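Long-range contact in redy-like protein (Hahella chejuensis, PDB 2JDJ), which probably takes part in the biosynthesis of the red pigment prodigiosin, as a small two-subunit protein of the dimeric alpha-beta barrel clan: residues Ile4-Arg9 with Val90-Gly95. Residues are numbered along the deposited sequence; the frame is centred on the assembly and turned at random.
Sequences IIHKIR and VEELAG
Lys7 and Glu91 form a salt bridge, Lys7 NZ to Glu91 OE1 2.7 Å. The side chains run side by side and point the same way. NZ meets OE1 nearly along its C-O axis. Lys7 is extended beyond CG, and its CD also lies against Glu91 CB. The bridge is doubled across the dimer: Lys7 NZ also pairs with Glu91 OE2 of the second subunit, and Glu91 OE2 with Lys7 NZ of that subunit. A methionine here, in both subunits, would probably leave Glu91 of each without its lysine partners. On the other face, His6 NE2 gives a weak, bent bond to Glu92 OE1 (3.3 Å, 147°). The oxygen lies at the ring edge, with the carboxylate turned 62° from the ring plane. Both groups have stronger partners, Glu57 at His6 ND1 and Arg64 at Glu92 OE2.

The backbones pair as antiparallel strands. Ile5 and Leu93 make a hydrogen-bonded pair, with Ile5 N to Leu93 O at 2.7 Å and Leu93 N to Ile5 O at 2.8 Å. Further along, Val90 N bonds Lys7 O at 2.9 Å. Strand 87-97 thus lies along strand 2-10 at one border of the chain's four-stranded sheet. This sheet, with helices on one face, fits the ferredoxin-like fold of the dimeric alpha-beta barrel clan. The face of Ile5, Lys7 and Leu93 meets the second subunit.

Packing is lighter. With Glu92 CG anti to its own N (chi1 177°), the chain passes beside His6 CD2. Glu92 CG lies 4.0 Å from Ile4 CG2. Val90 packs with both methyls: CG2 on Lys7 CB at 3.6 Å and CG1 on Arg9 CB at 3.8 Å. Arg9 NH2 makes a salt bridge with Glu88.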
# COMPACT_ATOMS: atom_id res chain seq x y z
N ILE A 4 0.26 -2.82 -6.54
CA ILE A 4 -1.08 -3.38 -6.49
C ILE A 4 -1.41 -3.59 -5.03
O ILE A 4 -0.59 -4.13 -4.28
CB ILE A 4 -1.16 -4.72 -7.25
CG1 ILE A 4 -0.79 -4.53 -8.73
CG2 ILE A 4 -2.55 -5.34 -7.09
CD1 ILE A 4 -0.55 -5.83 -9.47
N ILE A 5 -2.60 -3.16 -4.62
CA ILE A 5 -3.06 -3.26 -3.25
C ILE A 5 -4.39 -3.97 -3.26
O ILE A 5 -5.26 -3.63 -4.07
CB ILE A 5 -3.21 -1.84 -2.62
CG1 ILE A 5 -1.83 -1.19 -2.47
CG2 ILE A 5 -3.93 -1.90 -1.25
CD1 ILE A 5 -1.88 0.34 -2.27
N HIS A 6 -4.55 -4.98 -2.40
CA HIS A 6 -5.84 -5.69 -2.26
C HIS A 6 -6.41 -5.57 -0.84
O HIS A 6 -5.68 -5.68 0.13
CB HIS A 6 -5.69 -7.19 -2.55
CG HIS A 6 -5.25 -7.52 -3.93
ND1 HIS A 6 -4.13 -8.26 -4.20
CD2 HIS A 6 -5.78 -7.19 -5.14
CE1 HIS A 6 -3.97 -8.38 -5.50
NE2 HIS A 6 -4.97 -7.76 -6.10
N LYS A 7 -7.72 -5.37 -0.74
CA LYS A 7 -8.43 -5.56 0.51
C LYS A 7 -8.77 -7.03 0.48
O LYS A 7 -9.23 -7.55 -0.55
CB LYS A 7 -9.71 -4.74 0.56
CG LYS A 7 -9.47 -3.23 0.59
CD LYS A 7 -10.78 -2.50 0.58
CE LYS A 7 -10.61 -1.01 0.93
NZ LYS A 7 -11.93 -0.33 0.68
N ILE A 8 -8.54 -7.71 1.60
CA ILE A 8 -8.74 -9.16 1.71
C ILE A 8 -9.72 -9.47 2.82
O ILE A 8 -9.51 -9.06 3.96
CB ILE A 8 -7.39 -9.87 2.01
CG1 ILE A 8 -6.45 -9.74 0.79
CG2 ILE A 8 -7.64 -11.35 2.41
CD1 ILE A 8 -4.99 -10.01 1.10
N ARG A 9 -10.78 -10.21 2.52
CA ARG A 9 -11.74 -10.59 3.53
C ARG A 9 -11.65 -12.10 3.81
O ARG A 9 -11.74 -12.89 2.88
CB ARG A 9 -13.16 -10.24 3.07
CG ARG A 9 -14.20 -10.18 4.18
CD ARG A 9 -15.61 -10.00 3.62
NE ARG A 9 -16.00 -11.13 2.78
CZ ARG A 9 -16.62 -12.23 3.21
NH1 ARG A 9 -16.98 -12.38 4.48
NH2 ARG A 9 -16.91 -13.20 2.36
N VAL A 90 -11.57 -8.30 -2.17
CA VAL A 90 -12.83 -7.55 -2.27
C VAL A 90 -12.64 -6.16 -2.93
O VAL A 90 -13.60 -5.47 -3.22
CB VAL A 90 -13.56 -7.46 -0.88
CG1 VAL A 90 -13.94 -8.88 -0.38
CG2 VAL A 90 -12.71 -6.78 0.18
N GLU A 91 -11.39 -5.75 -3.11
CA GLU A 91 -11.09 -4.55 -3.85
C GLU A 91 -9.65 -4.61 -4.29
O GLU A 91 -8.81 -5.17 -3.59
CB GLU A 91 -11.35 -3.28 -3.02
CG GLU A 91 -11.23 -1.99 -3.86
CD GLU A 91 -11.56 -0.73 -3.10
OE1 GLU A 91 -11.95 -0.80 -1.93
OE2 GLU A 91 -11.44 0.36 -3.69
N GLU A 92 -9.39 -4.09 -5.48
CA GLU A 92 -8.03 -3.90 -5.95
C GLU A 92 -7.80 -2.42 -6.23
O GLU A 92 -8.63 -1.79 -6.88
CB GLU A 92 -7.76 -4.70 -7.22
CG GLU A 92 -6.36 -4.45 -7.76
CD GLU A 92 -6.04 -5.26 -8.99
OE1 GLU A 92 -6.13 -6.50 -8.94
OE2 GLU A 92 -5.69 -4.64 -10.01
N LEU A 93 -6.69 -1.87 -5.74
CA LEU A 93 -6.21 -0.53 -6.08
C LEU A 93 -4.86 -0.75 -6.76
O LEU A 93 -4.10 -1.64 -6.35
CB LEU A 93 -5.98 0.33 -4.83
CG LEU A 93 -7.08 0.76 -3.85
CD1 LEU A 93 -7.65 -0.38 -3.02
CD2 LEU A 93 -6.55 1.82 -2.90
N ALA A 94 -4.55 0.05 -7.78
CA ALA A 94 -3.29 -0.08 -8.49
C ALA A 94 -2.82 1.27 -9.05
O ALA A 94 -3.64 2.09 -9.47
CB ALA A 94 -3.42 -1.10 -9.63
N GLY A 95 -1.52 1.49 -9.06
CA GLY A 95 -0.97 2.66 -9.73
C GLY A 95 0.48 2.52 -10.08
O GLY A 95 1.17 1.59 -9.64